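Local coordinates for protein P450 epoxidase (Sorangium cellulosum, PDB 1Q5D) that belongs to the cytochrome P450 family of haem proteins and holds protoporphyrin IX with iron beside a ligand pocket, at residues A31-R34 and L35-T39; F327-I330 and P331-L334. All coordinates share one frame; numbering follows the deposited sequence.

Interaction 1. Residues A31-R34 and L35-T39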
loop_
_atom_site.group_PDB
_atom_site.type_symbol
_atom_site.label_atom_id
_atom_site.label_comp_id
_atom_site.label_asym_id
_atom_site.label_seq_id
_atom_site.Cartn_x
_atom_site.Cartn_y
_atom_site.Cartn_z
ATOM N N ALA A 31 20.423 6.889 6.386
ATOM C CA ALA A 31 19.904 7.283 7.700
ATOM C C ALA A 31 19.353 6.128 8.531
ATOM O O ALA A 31 19.654 6.016 9.709
ATOM C CB ALA A 31 18.858 8.400 7.565
ATOM N N ILE A 32 18.546 5.258 7.936
ATOM C CA ILE A 32 18.028 4.153 8.718
ATOM C C ILE A 32 19.084 3.060 8.961
ATOM O O ILE A 32 19.008 2.364 9.950
ATOM C CB ILE A 32 16.718 3.574 8.110
ATOM C CG1 ILE A 32 16.987 2.984 6.719
ATOM C CG2 ILE A 32 15.632 4.662 8.062
ATOM C CD1 ILE A 32 15.708 2.687 5.900
ATOM N N GLU A 33 20.065 2.924 8.076
ATOM C CA GLU A 33 21.144 1.965 8.325
ATOM C C GLU A 33 21.892 2.373 9.615
ATOM O O GLU A 33 22.121 1.550 10.521
ATOM C CB GLU A 33 22.111 1.887 7.134
ATOM C CG GLU A 33 23.344 1.049 7.453
ATOM C CD GLU A 33 24.272 0.846 6.273
ATOM O OE1 GLU A 33 23.788 0.571 5.152
ATOM O OE2 GLU A 33 25.501 0.945 6.470
ATOM N N ARG A 34 22.217 3.664 9.711
ATOM C CA ARG A 34 22.831 4.203 10.926
ATOM C C ARG A 34 22.013 3.859 12.146
ATOM O O ARG A 34 22.563 3.459 13.159
ATOM C CB ARG A 34 22.999 5.715 10.842
ATOM C CG ARG A 34 24.140 6.150 9.963
ATOM C CD ARG A 34 24.540 7.605 10.185
ATOM N NE ARG A 34 23.796 8.492 9.300
ATOM C CZ ARG A 34 24.018 8.598 7.994
ATOM N NH1 ARG A 34 24.972 7.874 7.419
ATOM N NH2 ARG A 34 23.287 9.432 7.261
ATOM N N LEU A 35 20.696 4.019 12.053
ATOM C CA LEU A 35 19.806 3.632 13.147
ATOM C C LEU A 35 19.844 2.130 13.422
ATOM O O LEU A 35 20.041 1.710 14.561
ATOM C CB LEU A 35 18.361 4.073 12.865
ATOM C CG LEU A 35 18.124 5.591 12.938
ATOM C CD1 LEU A 35 16.714 5.961 12.457
ATOM C CD2 LEU A 35 18.371 6.097 14.355
ATOM N N ARG A 36 19.626 1.330 12.382
ATOM C CA ARG A 36 19.567 -0.125 12.526
ATOM C C ARG A 36 20.831 -0.698 13.184
ATOM O O ARG A 36 20.761 -1.560 14.057
ATOM C CB ARG A 36 19.345 -0.769 11.152
ATOM C CG ARG A 36 19.100 -2.281 11.180
ATOM C CD ARG A 36 18.766 -2.879 9.801
ATOM N NE ARG A 36 19.841 -2.687 8.833
ATOM C CZ ARG A 36 19.843 -1.775 7.870
ATOM N NH1 ARG A 36 18.810 -0.948 7.726
ATOM N NH2 ARG A 36 20.883 -1.677 7.048
ATOM N N GLU A 37 21.985 -0.223 12.746
ATOM C CA GLU A 37 23.244 -0.742 13.259
ATOM C C GLU A 37 23.493 -0.326 14.717
ATOM O O GLU A 37 24.064 -1.087 15.491
ATOM C CB GLU A 37 24.397 -0.369 12.326
ATOM C CG GLU A 37 24.539 -1.365 11.179
ATOM C CD GLU A 37 25.473 -0.896 10.084
ATOM O OE1 GLU A 37 25.595 -1.613 9.063
ATOM O OE2 GLU A 37 26.085 0.182 10.239
ATOM N N ALA A 38 23.017 0.854 15.102
ATOM C CA ALA A 38 23.240 1.361 16.462
ATOM C C ALA A 38 22.290 0.766 17.511
ATOM O O ALA A 38 22.666 0.599 18.676
ATOM C CB ALA A 38 23.167 2.897 16.473
ATOM N N THR A 39 21.065 0.427 17.106
ATOM C CA THR A 39 20.060 -0.026 18.068
ATOM C C THR A 39 18.908 -0.786 17.394
ATOM O O THR A 39 18.577 -0.521 16.227
ATOM C CB THR A 39 19.512 1.181 18.866
ATOM O OG1 THR A 39 18.613 0.712 19.868
ATOM C CG2 THR A 39 18.626 2.074 17.978
HETATM O O HOH W 1 21.195 -0.128 4.006
#
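Glu33 and Arg36 both start with CG anti to the backbone N (chi1 172° and -173°), but their chains then part company: Glu33 runs on extended, whereas Arg36 bends at chi3 (61°) and folds its guanidinium back over the preceding turn. One face of that group lies over Glu33 CA, and NH2 comes to 3.7 Å from Glu33 CG. The charged ends stop short of a salt bridge, with Glu33 OE1 4.1 Å from Arg36 NH2. A water spans the gap, donating to Glu33 OE1 at 2.9 Å and accepting a weak bond from Arg36 NH2. Glu37 lies alongside Glu33 and points the same way, its OE1 3.6 Å from Glu33 OE2; the nearby arginine probably eases this meeting of like charges. Beneath the side chains, successive i to i+4 bonds mark an alpha-helix, among them a nearly straight one from Arg36 N to Ile32 O (2.7 Å). Leu35 packs CG against Ala31 O at 3.6 Å. This is the last part of helix 29-38. Its inner side rests on helix 330-333 through Ile32, Arg36 NH1 bonds Ser332 OG, and Thr39 leads toward strand 41-44, its O hydrogen-bonded by Thr53 OG1 just beyond strand 49-52.

Interaction 2. Residues F327-I330 and P331-L334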
loop_
_atom_site.group_PDB
_atom_site.type_symbol
_atom_site.label_atom_id
_atom_site.label_comp_id
_atom_site.label_asym_id
_atom_site.label_seq_id
_atom_site.Cartn_x
_atom_site.Cartn_y
_atom_site.Cartn_z
ATOM N N PHE A 327 6.210 1.465 15.864
ATOM C CA PHE A 327 6.421 1.462 14.427
ATOM C C PHE A 327 7.407 0.376 14.012
ATOM O O PHE A 327 8.497 0.258 14.572
ATOM C CB PHE A 327 6.965 2.811 13.966
ATOM C CG PHE A 327 5.953 3.675 13.262
ATOM C CD1 PHE A 327 5.429 4.804 13.892
ATOM C CD2 PHE A 327 5.554 3.391 11.957
ATOM C CE1 PHE A 327 4.505 5.627 13.228
ATOM C CE2 PHE A 327 4.634 4.207 11.293
ATOM C CZ PHE A 327 4.112 5.329 11.935
ATOM N N LEU A 328 7.008 -0.416 13.030
ATOM C CA LEU A 328 7.862 -1.429 12.429
ATOM C C LEU A 328 8.529 -0.757 11.258
ATOM O O LEU A 328 7.846 -0.415 10.300
ATOM C CB LEU A 328 6.986 -2.587 11.932
ATOM C CG LEU A 328 6.531 -3.593 12.987
ATOM C CD1 LEU A 328 6.122 -2.955 14.303
ATOM C CD2 LEU A 328 5.426 -4.515 12.480
ATOM N N LEU A 329 9.842 -0.520 11.337
ATOM C CA LEU A 329 10.561 0.219 10.289
ATOM C C LEU A 329 10.858 -0.657 9.073
ATOM O O LEU A 329 11.978 -1.136 8.903
ATOM C CB LEU A 329 11.852 0.862 10.834
ATOM C CG LEU A 329 12.571 1.908 9.980
ATOM C CD1 LEU A 329 11.645 3.080 9.545
ATOM C CD2 LEU A 329 13.836 2.461 10.692
ATOM N N ILE A 330 9.856 -0.815 8.205
ATOM C CA ILE A 330 9.924 -1.774 7.101
ATOM C C ILE A 330 11.084 -1.624 6.131
ATOM O O ILE A 330 11.732 -2.613 5.822
ATOM C CB ILE A 330 8.578 -1.836 6.318
ATOM C CG1 ILE A 330 7.409 -2.200 7.240
ATOM C CG2 ILE A 330 8.686 -2.775 5.130
ATOM C CD1 ILE A 330 7.559 -3.479 8.001
ATOM N N PRO A 331 11.347 -0.423 5.613
ATOM C CA PRO A 331 12.448 -0.249 4.664
ATOM C C PRO A 331 13.793 -0.587 5.295
ATOM O O PRO A 331 14.715 -0.937 4.576
ATOM C CB PRO A 331 12.397 1.245 4.314
ATOM C CG PRO A 331 11.061 1.670 4.720
ATOM C CD PRO A 331 10.628 0.837 5.871
ATOM N N SER A 332 13.876 -0.492 6.615
ATOM C CA SER A 332 15.095 -0.831 7.338
ATOM C C SER A 332 15.239 -2.343 7.513
ATOM O O SER A 332 16.270 -2.928 7.178
ATOM C CB SER A 332 15.102 -0.178 8.717
ATOM O OG SER A 332 16.283 -0.567 9.432
ATOM N N ALA A 333 14.202 -2.960 8.051
ATOM C CA ALA A 333 14.193 -4.403 8.245
ATOM C C ALA A 333 14.512 -5.107 6.919
ATOM O O ALA A 333 15.147 -6.161 6.906
ATOM C CB ALA A 333 12.820 -4.844 8.793
ATOM N N LEU A 334 14.101 -4.510 5.802
ATOM C CA LEU A 334 14.261 -5.162 4.511
ATOM C C LEU A 334 15.644 -4.933 3.944
ATOM O O LEU A 334 15.975 -5.480 2.893
ATOM C CB LEU A 334 13.158 -4.739 3.522
ATOM C CG LEU A 334 11.751 -5.157 3.973
ATOM C CD1 LEU A 334 10.698 -4.972 2.889
ATOM C CD2 LEU A 334 11.728 -6.601 4.493
#
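Ile330 and Leu334 lie side by side and point the same way, one helical turn apart, with Ile330 CG2 3.7 Å from Leu334 CD1. Ile330 places CG2 anti to its backbone N and CG1 beside that N (chi1 -57°), which turns the methyl branch, rather than the longer ethyl arm, toward the leucine. Leu334 N donates to Ile330 O, and Leu334 CG lies 3.1 Å from the same oxygen. Leu329 meets its partner differently: its CG and CD2 both come against Ser332 CB, each at 3.5 Å, while the serine hydroxyl finds a hydrogen-bond partner in Thr53 O. This is where strand 325-329, in the mixed beta-sheet of the P450 fold, gives way to the short helix 330-333. Leu329 is the N-cap residue and the centre of an inverse gamma turn. Its carbonyl takes a nearly straight bond from Ala333 N (3.0 Å, 172°) and a weak one from Ser332 N. Pro331, in the first turn, has no N-H to give, and its ring carbon CD sits tightly against Ile330 CB at 3.4 Å. Ala333 directs its methyl toward the strand end, with CB 3.8 Å from Leu329 O, and it also touches Val58 of helix 55-62. Pro331 and Ser332 meet Ile32 of helix 29-38, whereas the side chain of Ile330 touches Asn299 and lies about 6 Å from the haem. Farther back on the strand, Phe327 belongs to the pocket of the bound 7,11-dihydroxy-8,8,10,12,16-pentamethyl-3-[1-methyl-2-(2-methyl-thiazol-4-yl)vinyl]-4,17-dioxabicyclo[14.1.0]heptadecane-5,9-dione and touches that ligand.

Overall arrangement
Interaction 1 lies at the periphery, its centre about 24 Å from that of the chain, and mixes charged groups and water with helical backbone bonds; interaction 2, its centre about 14 Å from that of the chain, is buried throughout and mostly apolar. One stays within a single helix, while the other joins a strand to a helix. Their centres are about 11 Å apart, and they meet directly: Ile32 and Arg36 of interaction 1 rest against Leu329, Pro331 and Ser332 of interaction 2, with Ile32 CD1 3.7 Å from Ser332 N and the polar tie to the serine beside this packing. The strand that leads into 331-334 carries Phe327 of the ligand pocket.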